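Local coordinates for protein glycosyl transferase family 8 (Streptococcus pneumoniae, PDB 5GVV) that transfers galactose from UDP-galactose to the terminal glucose of the already glycosylated serine-rich repeat protein PsrP, the third step of its O-glycosylation, at residues N31-I36 against V267-K272; Q19-M24 against Q45-Q50; I200-G205 against F209-I214. All coordinates share one frame; numbering follows the deposited sequence.

Contact 1: N31-I36 against V267-K272; sequences NSHLKI and VKYPSK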
loop_
_atom_site.group_PDB
_atom_site.type_symbol
_atom_site.label_atom_id
_atom_site.label_comp_id
_atom_site.label_asym_id
_atom_site.label_seq_id
_atom_site.Cartn_x
_atom_site.Cartn_y
_atom_site.Cartn_z
ATOM N N ASN A 31 8.379 -18.685 -9.254
ATOM C CA ASN A 31 8.750 -19.811 -8.403
ATOM C C ASN A 31 7.565 -20.327 -7.586
ATOM O O ASN A 31 6.929 -19.566 -6.852
ATOM C CB ASN A 31 9.889 -19.415 -7.452
ATOM C CG ASN A 31 11.125 -18.916 -8.186
ATOM O OD1 ASN A 31 12.081 -19.668 -8.408
ATOM N ND2 ASN A 31 11.112 -17.641 -8.561
ATOM N N SER A 32 7.263 -21.616 -7.718
ATOM C CA SER A 32 6.186 -22.232 -6.944
ATOM C C SER A 32 6.741 -22.993 -5.741
ATOM O O SER A 32 7.958 -23.031 -5.528
ATOM C CB SER A 32 5.364 -23.174 -7.825
ATOM O OG SER A 32 6.183 -24.163 -8.431
ATOM N N HIS A 33 5.842 -23.587 -4.956
ATOM C CA HIS A 33 6.209 -24.386 -3.787
ATOM C C HIS A 33 7.120 -23.645 -2.817
ATOM O O HIS A 33 8.206 -24.127 -2.473
ATOM C CB HIS A 33 6.859 -25.703 -4.218
ATOM C CG HIS A 33 5.970 -26.567 -5.057
ATOM N ND1 HIS A 33 5.783 -26.355 -6.406
ATOM C CD2 HIS A 33 5.215 -27.646 -4.737
ATOM C CE1 HIS A 33 4.953 -27.265 -6.882
ATOM N NE2 HIS A 33 4.589 -28.057 -5.889
ATOM N N LEU A 34 6.674 -22.477 -2.370
ATOM C CA LEU A 34 7.491 -21.661 -1.481
ATOM C C LEU A 34 6.908 -21.594 -0.072
ATOM O O LEU A 34 5.733 -21.257 0.111
ATOM C CB LEU A 34 7.636 -20.251 -2.053
ATOM C CG LEU A 34 8.065 -20.155 -3.514
ATOM C CD1 LEU A 34 7.923 -18.729 -3.996
ATOM C CD2 LEU A 34 9.495 -20.623 -3.693
ATOM N N LYS A 35 7.727 -21.925 0.920
ATOM C CA LYS A 35 7.346 -21.691 2.301
ATOM C C LYS A 35 7.949 -20.356 2.700
ATOM O O LYS A 35 9.156 -20.251 2.947
ATOM C CB LYS A 35 7.853 -22.809 3.208
ATOM C CG LYS A 35 7.398 -22.681 4.654
ATOM C CD LYS A 35 7.821 -23.901 5.448
ATOM C CE LYS A 35 7.407 -23.801 6.906
ATOM N NZ LYS A 35 7.965 -24.960 7.664
ATOM N N ILE A 36 7.108 -19.328 2.729
ATOM C CA ILE A 36 7.568 -17.969 2.986
ATOM C C ILE A 36 7.333 -17.547 4.435
ATOM O O ILE A 36 6.199 -17.556 4.921
ATOM C CB ILE A 36 6.872 -16.964 2.045
ATOM C CG1 ILE A 36 7.273 -17.233 0.589
ATOM C CG2 ILE A 36 7.230 -15.537 2.430
ATOM C CD1 ILE A 36 6.552 -16.369 -0.418
ATOM N N VAL A 267 -0.474 -26.464 -12.151
ATOM C CA VAL A 267 0.105 -26.348 -10.815
ATOM C C VAL A 267 -0.922 -25.695 -9.878
ATOM O O VAL A 267 -0.935 -24.472 -9.692
ATOM C CB VAL A 267 1.440 -25.569 -10.837
ATOM C CG1 VAL A 267 2.018 -25.446 -9.435
ATOM C CG2 VAL A 267 2.447 -26.268 -11.758
ATOM N N LYS A 268 -1.802 -26.520 -9.317
ATOM C CA LYS A 268 -2.892 -26.048 -8.467
ATOM C C LYS A 268 -2.982 -26.965 -7.265
ATOM O O LYS A 268 -2.960 -28.190 -7.415
ATOM C CB LYS A 268 -4.220 -26.074 -9.233
ATOM C CG LYS A 268 -5.473 -25.837 -8.371
ATOM C CD LYS A 268 -5.420 -24.483 -7.694
ATOM C CE LYS A 268 -6.730 -24.097 -7.032
ATOM N NZ LYS A 268 -6.892 -24.713 -5.694
ATOM N N TYR A 269 -3.058 -26.375 -6.076
ATOM C CA TYR A 269 -3.233 -27.136 -4.847
ATOM C C TYR A 269 -4.413 -26.564 -4.075
ATOM O O TYR A 269 -4.702 -25.374 -4.174
ATOM C CB TYR A 269 -1.946 -27.116 -4.013
ATOM C CG TYR A 269 -0.798 -27.845 -4.685
ATOM C CD1 TYR A 269 -0.065 -27.243 -5.703
ATOM C CD2 TYR A 269 -0.456 -29.137 -4.308
ATOM C CE1 TYR A 269 0.982 -27.909 -6.325
ATOM C CE2 TYR A 269 0.594 -29.813 -4.929
ATOM C CZ TYR A 269 1.305 -29.195 -5.933
ATOM O OH TYR A 269 2.348 -29.862 -6.547
ATOM N N PRO A 270 -5.120 -27.414 -3.320
ATOM C CA PRO A 270 -6.303 -26.904 -2.620
ATOM C C PRO A 270 -5.923 -25.900 -1.539
ATOM O O PRO A 270 -4.933 -26.111 -0.834
ATOM C CB PRO A 270 -6.901 -28.166 -1.985
ATOM C CG PRO A 270 -5.734 -29.102 -1.821
ATOM C CD PRO A 270 -4.861 -28.837 -3.023
ATOM N N SER A 271 -6.676 -24.808 -1.436
ATOM C CA SER A 271 -6.518 -23.892 -0.312
ATOM C C SER A 271 -6.831 -24.656 0.968
ATOM O O SER A 271 -7.741 -25.482 0.982
ATOM C CB SER A 271 -7.467 -22.701 -0.455
ATOM O OG SER A 271 -7.664 -22.058 0.792
ATOM N N LYS A 272 -6.073 -24.401 2.034
ATOM C CA LYS A 272 -6.287 -25.095 3.305
ATOM C C LYS A 272 -7.165 -24.285 4.245
ATOM O O LYS A 272 -7.378 -24.672 5.398
ATOM C CB LYS A 272 -4.958 -25.394 4.002
ATOM C CG LYS A 272 -4.002 -26.283 3.220
ATOM C CD LYS A 272 -2.826 -26.696 4.095
ATOM C CE LYS A 272 -1.794 -27.480 3.305
ATOM N NZ LYS A 272 -0.663 -27.945 4.163
#
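His33 overlaps the outer end of the Tyr269 side chain with its NE2 edge. The two rings cross nearly at right angles, with planes 82° apart and centroids 5.2 Å apart. They make an oblique aromatic pair. NE2 of His33 donates a hydrogen bond to OH of Tyr269 at 3.0 Å. The hydroxyl lies close to the imidazole plane, and the N-H points at it with an angle of 158°. At the other ring nitrogen, His33 ND1 is hydrogen-bonded to OG of the preceding Ser32, also at 3.0 Å. Bonds at both nitrogens thus limit rotation of the imidazole. Tyr269 holds CG anti to its carbonyl carbon (chi1 -66°), and the ring reaches out to His33. Val267 adds apolar cover: its CG1 lies 4.3 Å from CE1 of His33 and 4.4 Å from CB of Ser32. The contact joins the loop that follows helix 255-263 to the turn just before strand 34-40, away from the UDP and manganese sites. Trp262 of that helix packs on both Ser32 and Val267. Arg6 bonds the backbone of His33 from the strand 6-11 side, and Ser271 rests on helix 45-57.

Contact 2: Q19-M24 against Q45-Q50; sequences QIETAM and QEWFSQ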
loop_
_atom_site.group_PDB
_atom_site.type_symbol
_atom_site.label_atom_id
_atom_site.label_comp_id
_atom_site.label_asym_id
_atom_site.label_seq_id
_atom_site.Cartn_x
_atom_site.Cartn_y
_atom_site.Cartn_z
ATOM N N GLN A 19 5.988 -2.652 -0.777
ATOM C CA GLN A 19 7.271 -3.165 -1.254
ATOM C C GLN A 19 7.389 -4.658 -0.956
ATOM O O GLN A 19 7.821 -5.437 -1.808
ATOM C CB GLN A 19 8.429 -2.405 -0.594
ATOM C CG GLN A 19 8.559 -0.935 -1.020
ATOM C CD GLN A 19 7.396 -0.065 -0.559
ATOM O OE1 GLN A 19 6.959 -0.149 0.589
ATOM N NE2 GLN A 19 6.879 0.760 -1.460
ATOM N N ILE A 20 7.006 -5.052 0.256
ATOM C CA ILE A 20 7.014 -6.461 0.630
ATOM C C ILE A 20 6.142 -7.266 -0.322
ATOM O O ILE A 20 6.568 -8.306 -0.825
ATOM C CB ILE A 20 6.501 -6.672 2.070
ATOM C CG1 ILE A 20 7.378 -5.918 3.068
ATOM C CG2 ILE A 20 6.438 -8.168 2.419
ATOM C CD1 ILE A 20 6.786 -5.862 4.473
ATOM N N GLU A 21 4.928 -6.787 -0.580
ATOM C CA GLU A 21 3.996 -7.534 -1.419
ATOM C C GLU A 21 4.462 -7.611 -2.866
ATOM O O GLU A 21 4.306 -8.647 -3.513
ATOM C CB GLU A 21 2.578 -6.944 -1.341
ATOM C CG GLU A 21 1.529 -7.843 -1.990
ATOM C CD GLU A 21 0.102 -7.389 -1.736
ATOM O OE1 GLU A 21 -0.116 -6.551 -0.831
ATOM O OE2 GLU A 21 -0.801 -7.878 -2.449
ATOM N N THR A 22 5.020 -6.512 -3.372
ATOM C CA THR A 22 5.592 -6.486 -4.717
ATOM C C THR A 22 6.753 -7.475 -4.866
ATOM O O THR A 22 6.846 -8.187 -5.865
ATOM C CB THR A 22 6.070 -5.078 -5.086
ATOM O OG1 THR A 22 4.941 -4.193 -5.130
ATOM C CG2 THR A 22 6.743 -5.079 -6.453
ATOM N N ALA A 23 7.639 -7.517 -3.876
ATOM C CA ALA A 23 8.773 -8.442 -3.926
ATOM C C ALA A 23 8.282 -9.886 -3.890
ATOM O O ALA A 23 8.785 -10.739 -4.628
ATOM C CB ALA A 23 9.722 -8.175 -2.784
HETATM N N MSE A 24 7.290 -10.177 -3.034
HETATM C CA MSE A 24 6.716 -11.509 -2.965
HETATM C C MSE A 24 6.023 -11.866 -4.243
HETATM O O MSE A 24 6.137 -12.968 -4.740
HETATM C CB MSE A 24 5.745 -11.694 -1.751
HETATM C CG MSE A 24 6.427 -11.642 -0.404
HETATM SE SE MSE A 24 5.032 -11.680 1.044
HETATM C CE MSE A 24 4.206 -13.173 0.138
ATOM N N GLN A 45 -3.710 -9.053 10.270
ATOM C CA GLN A 45 -3.962 -10.473 10.063
ATOM C C GLN A 45 -4.731 -10.762 8.774
ATOM O O GLN A 45 -4.548 -11.822 8.167
ATOM C CB GLN A 45 -4.737 -11.036 11.258
ATOM C CG GLN A 45 -3.909 -11.189 12.533
ATOM C CD GLN A 45 -4.773 -11.326 13.770
ATOM O OE1 GLN A 45 -5.396 -10.358 14.212
ATOM N NE2 GLN A 45 -4.820 -12.527 14.335
ATOM N N GLU A 46 -5.592 -9.827 8.372
ATOM C CA GLU A 46 -6.403 -9.979 7.166
ATOM C C GLU A 46 -5.541 -10.103 5.918
ATOM O O GLU A 46 -5.873 -10.845 4.987
ATOM C CB GLU A 46 -7.357 -8.789 6.997
ATOM C CG GLU A 46 -8.515 -8.749 7.996
ATOM C CD GLU A 46 -8.154 -8.062 9.295
ATOM O OE1 GLU A 46 -6.972 -7.719 9.494
ATOM O OE2 GLU A 46 -9.064 -7.858 10.126
ATOM N N TRP A 47 -4.441 -9.361 5.893
ATOM C CA TRP A 47 -3.510 -9.431 4.773
ATOM C C TRP A 47 -2.904 -10.826 4.705
ATOM O O TRP A 47 -2.887 -11.448 3.642
ATOM C CB TRP A 47 -2.418 -8.366 4.911
ATOM C CG TRP A 47 -1.460 -8.326 3.739
ATOM C CD1 TRP A 47 -1.606 -7.622 2.573
ATOM C CD2 TRP A 47 -0.216 -9.023 3.629
ATOM N NE1 TRP A 47 -0.524 -7.843 1.745
ATOM C CE2 TRP A 47 0.341 -8.704 2.374
ATOM C CE3 TRP A 47 0.481 -9.891 4.474
ATOM C CZ2 TRP A 47 1.567 -9.221 1.943
ATOM C CZ3 TRP A 47 1.698 -10.403 4.046
ATOM C CH2 TRP A 47 2.228 -10.065 2.792
ATOM N N PHE A 48 -2.430 -11.323 5.844
ATOM C CA PHE A 48 -1.843 -12.656 5.912
ATOM C C PHE A 48 -2.815 -13.753 5.488
ATOM O O PHE A 48 -2.433 -14.652 4.740
ATOM C CB PHE A 48 -1.343 -12.946 7.330
ATOM C CG PHE A 48 0.068 -12.513 7.572
ATOM C CD1 PHE A 48 1.126 -13.311 7.163
ATOM C CD2 PHE A 48 0.339 -11.316 8.221
ATOM C CE1 PHE A 48 2.437 -12.923 7.383
ATOM C CE2 PHE A 48 1.645 -10.915 8.449
ATOM C CZ PHE A 48 2.699 -11.722 8.029
ATOM N N SER A 49 -4.061 -13.685 5.962
ATOM C CA SER A 49 -5.056 -14.701 5.615
ATOM C C SER A 49 -5.228 -14.894 4.107
ATOM O O SER A 49 -5.211 -16.028 3.617
ATOM C CB SER A 49 -6.404 -14.394 6.269
ATOM O OG SER A 49 -6.319 -14.546 7.673
ATOM N N GLN A 50 -5.383 -13.794 3.376
ATOM C CA GLN A 50 -5.610 -13.869 1.935
ATOM C C GLN A 50 -4.383 -14.342 1.163
ATOM O O GLN A 50 -4.479 -15.214 0.291
ATOM C CB GLN A 50 -6.060 -12.512 1.390
ATOM C CG GLN A 50 -6.427 -12.558 -0.091
ATOM C CD GLN A 50 -7.616 -13.465 -0.364
ATOM O OE1 GLN A 50 -8.750 -13.120 -0.045
ATOM N NE2 GLN A 50 -7.358 -14.631 -0.945
#
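The Trp47 indole is met at its edge by two side chains of helix 17-30, Glu21 at the pyrrole nitrogen and Met24 at the six-membered ring. On its own helix, CE3 of Trp47 sits 4.0 Å above one face of the Phe48 ring, near the rim. NE1 of Trp47 donates to OE1 of Glu21 at 2.9 Å. The bond is almost straight, at 176°, and OE1 lies in the indole plane. The carboxylate is turned by 69° to the ring, and the N-H reaches OE1 from above the carboxylate plane. Glu21 carries CG anti to its backbone N (chi1 -169°) and stays extended, which takes the carboxylate past the ring edge. The first carbons of the Glu21 side chain also pass the indole, with CB of Glu21 4.1 Å from CZ2 of Trp47. Met24 is a selenomethionine here. Its SE lies 3.7 Å from CH2 of Trp47, a Met-aromatic contact at the ring edge. Helices 17-30 and 45-57 are the crossovers of successive beta-alpha-beta units in the Rossmann-like GT-A fold, joining parallel strands 6-11, 34-40 and 61-66. Trp248 of the second subunit also packs on Trp47. OE2 of Glu21 accepts a hydrogen bond from Trp255 NE1. Two indole N-H groups therefore serve one carboxylate, consistent with an ionised Glu21, whose negative charge they would probably stabilise.

Contact 3: I200-G205 against F209-I214; sequences IGYDYG and FKHQFI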
loop_
_atom_site.group_PDB
_atom_site.type_symbol
_atom_site.label_atom_id
_atom_site.label_comp_id
_atom_site.label_asym_id
_atom_site.label_seq_id
_atom_site.Cartn_x
_atom_site.Cartn_y
_atom_site.Cartn_z
ATOM N N ILE A 200 21.066 -2.605 -8.924
ATOM C CA ILE A 200 20.752 -1.544 -9.868
ATOM C C ILE A 200 20.520 -0.211 -9.145
ATOM O O ILE A 200 20.569 0.861 -9.757
ATOM C CB ILE A 200 19.514 -1.931 -10.706
ATOM C CG1 ILE A 200 19.422 -1.090 -11.981
ATOM C CG2 ILE A 200 18.239 -1.836 -9.874
ATOM C CD1 ILE A 200 20.347 -1.566 -13.084
ATOM N N GLY A 201 20.284 -0.279 -7.837
ATOM C CA GLY A 201 20.098 0.922 -7.042
ATOM C C GLY A 201 21.386 1.717 -6.889
ATOM O O GLY A 201 21.356 2.890 -6.501
ATOM N N TYR A 202 22.517 1.087 -7.204
ATOM C CA TYR A 202 23.821 1.739 -7.084
ATOM C C TYR A 202 24.069 2.769 -8.186
ATOM O O TYR A 202 25.059 3.508 -8.134
ATOM C CB TYR A 202 24.946 0.694 -7.079
ATOM C CG TYR A 202 26.337 1.267 -6.853
ATOM C CD1 TYR A 202 26.658 1.918 -5.666
ATOM C CD2 TYR A 202 27.327 1.150 -7.824
ATOM C CE1 TYR A 202 27.926 2.437 -5.453
ATOM C CE2 TYR A 202 28.594 1.670 -7.622
ATOM C CZ TYR A 202 28.886 2.314 -6.432
ATOM O OH TYR A 202 30.146 2.833 -6.221
ATOM N N ASP A 203 23.170 2.824 -9.170
ATOM C CA ASP A 203 23.327 3.723 -10.320
ATOM C C ASP A 203 23.718 5.151 -9.936
ATOM O O ASP A 203 24.655 5.716 -10.507
ATOM C CB ASP A 203 22.046 3.750 -11.160
ATOM C CG ASP A 203 21.924 2.546 -12.080
ATOM O OD1 ASP A 203 22.794 1.647 -12.008
ATOM O OD2 ASP A 203 20.951 2.494 -12.867
ATOM N N TYR A 204 23.005 5.725 -8.969
ATOM C CA TYR A 204 23.313 7.073 -8.503
ATOM C C TYR A 204 24.712 7.121 -7.908
ATOM O O TYR A 204 25.467 8.052 -8.175
ATOM C CB TYR A 204 22.290 7.574 -7.474
ATOM C CG TYR A 204 22.531 9.019 -7.085
ATOM C CD1 TYR A 204 21.968 10.058 -7.818
ATOM C CD2 TYR A 204 23.350 9.345 -6.006
ATOM C CE1 TYR A 204 22.198 11.380 -7.483
ATOM C CE2 TYR A 204 23.587 10.667 -5.663
ATOM C CZ TYR A 204 23.006 11.677 -6.402
ATOM O OH TYR A 204 23.243 12.991 -6.070
ATOM N N GLY A 205 25.053 6.117 -7.106
ATOM C CA GLY A 205 26.392 6.023 -6.547
ATOM C C GLY A 205 27.449 5.887 -7.629
ATOM O O GLY A 205 28.476 6.569 -7.606
ATOM N N PHE A 209 30.533 8.427 -8.367
ATOM C CA PHE A 209 31.955 8.126 -8.319
ATOM C C PHE A 209 32.542 7.881 -9.707
ATOM O O PHE A 209 33.721 7.536 -9.841
ATOM C CB PHE A 209 32.207 6.938 -7.388
ATOM C CG PHE A 209 31.792 7.195 -5.966
ATOM C CD1 PHE A 209 32.496 8.099 -5.180
ATOM C CD2 PHE A 209 30.699 6.536 -5.412
ATOM C CE1 PHE A 209 32.121 8.342 -3.866
ATOM C CE2 PHE A 209 30.318 6.774 -4.102
ATOM C CZ PHE A 209 31.028 7.681 -3.329
ATOM N N LYS A 210 31.709 8.062 -10.729
ATOM C CA LYS A 210 32.144 7.992 -12.124
ATOM C C LYS A 210 32.673 6.611 -12.526
ATOM O O LYS A 210 33.688 6.493 -13.225
ATOM C CB LYS A 210 33.167 9.094 -12.427
ATOM C CG LYS A 210 32.573 10.498 -12.392
ATOM C CD LYS A 210 32.354 11.012 -13.804
ATOM C CE LYS A 210 31.079 11.837 -13.911
ATOM N NZ LYS A 210 30.599 11.943 -15.324
ATOM N N HIS A 211 31.963 5.575 -12.084
ATOM C CA HIS A 211 32.273 4.198 -12.441
ATOM C C HIS A 211 31.596 3.845 -13.763
ATOM O O HIS A 211 30.599 3.122 -13.777
ATOM C CB HIS A 211 31.800 3.257 -11.332
ATOM C CG HIS A 211 32.533 3.430 -10.038
ATOM N ND1 HIS A 211 31.952 3.174 -8.812
ATOM C CD2 HIS A 211 33.803 3.820 -9.775
ATOM C CE1 HIS A 211 32.829 3.404 -7.855
ATOM N NE2 HIS A 211 33.964 3.796 -8.411
ATOM N N GLN A 212 32.151 4.353 -14.863
ATOM C CA GLN A 212 31.516 4.288 -16.185
ATOM C C GLN A 212 31.132 2.884 -16.659
ATOM O O GLN A 212 30.127 2.714 -17.353
ATOM C CB GLN A 212 32.413 4.955 -17.237
ATOM C CG GLN A 212 33.796 4.328 -17.345
ATOM C CD GLN A 212 34.695 5.042 -18.333
ATOM O OE1 GLN A 212 34.347 5.202 -19.505
ATOM N NE2 GLN A 212 35.865 5.470 -17.866
ATOM N N PHE A 213 31.915 1.882 -16.278
ATOM C CA PHE A 213 31.718 0.534 -16.805
ATOM C C PHE A 213 30.570 -0.230 -16.140
ATOM O O PHE A 213 30.125 -1.260 -16.652
ATOM C CB PHE A 213 33.023 -0.255 -16.723
ATOM C CG PHE A 213 34.126 0.334 -17.551
ATOM C CD1 PHE A 213 34.086 0.241 -18.934
ATOM C CD2 PHE A 213 35.188 0.999 -16.953
ATOM C CE1 PHE A 213 35.097 0.792 -19.714
ATOM C CE2 PHE A 213 36.207 1.549 -17.720
ATOM C CZ PHE A 213 36.160 1.448 -19.104
ATOM N N ILE A 214 30.100 0.269 -15.001
ATOM C CA ILE A 214 28.926 -0.303 -14.351
ATOM C C ILE A 214 27.751 -0.253 -15.324
ATOM O O ILE A 214 26.925 -1.176 -15.379
ATOM C CB ILE A 214 28.564 0.466 -13.057
ATOM C CG1 ILE A 214 29.639 0.265 -11.985
ATOM C CG2 ILE A 214 27.179 0.058 -12.541
ATOM C CD1 ILE A 214 29.783 -1.170 -11.526
#
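One backbone hydrogen bond joins the segments: N of Phe209 donates to O of Gly205 at 2.9 Å, with an angle of 162°. It links residues four apart in the last turn of helix 203-208. Next come the aromatic side chains. Phe209 folds back over this turn, with CG anti to its carbonyl carbon (chi1 -62°), and its CD2 comes to 3.1 Å from O of Gly205. The same CD2 lies 3.8 Å from OH of Tyr202. One face of the Tyr202 ring has C of Gly205 4.0 Å above it, near the rim. The glycine lets the backbone come this close to the tyrosine. Beyond the helix, Lys210 is the first residue to leave helical geometry, with positive phi, and His211 is the centre of an inverse gamma turn, closed by a weak bond from Gln212 N to Lys210 O. This sharp bend brings the imidazole back to the tyrosine. Polar atoms meet where Tyr202 and His211 cross at about a right angle: OH of Tyr202 is 3.2 Å from ND1 of His211, each lying at the edge of the other ring. CB of Phe209 lies 3.6 Å above the plane of the His211 ring, toward its rim. Tyr202 touches Cys134 and Ala137, and its side chain is about 4 Å from that of Ile229 in the UDP pocket. Lys210 and Gln212 pack on Met334 of the second subunit.

Contacts 1 and 2 interlock along the chain and share helix 17-30, strand 34-40 and helix 45-57 of the GT-A fold. Their segments alternate: 19-24, 31-36, 45-50, then 267-272. Ile36 CD1 touches Met24 CE at 4.0 Å, and the two centres are 15 Å apart. Segment 267-272 comes after the GT-A sheet and leads to the parallel sheet that includes strand 278-283, so contact 1 ties this connection back to the first sheet. Contact 3 follows contact 2 and falls between the two segments of contact 1. It lies at the periphery, its centre 32 Å from that of contact 2 and 38 Å from that of contact 1. Contacts 2 and 3 both reach the second subunit.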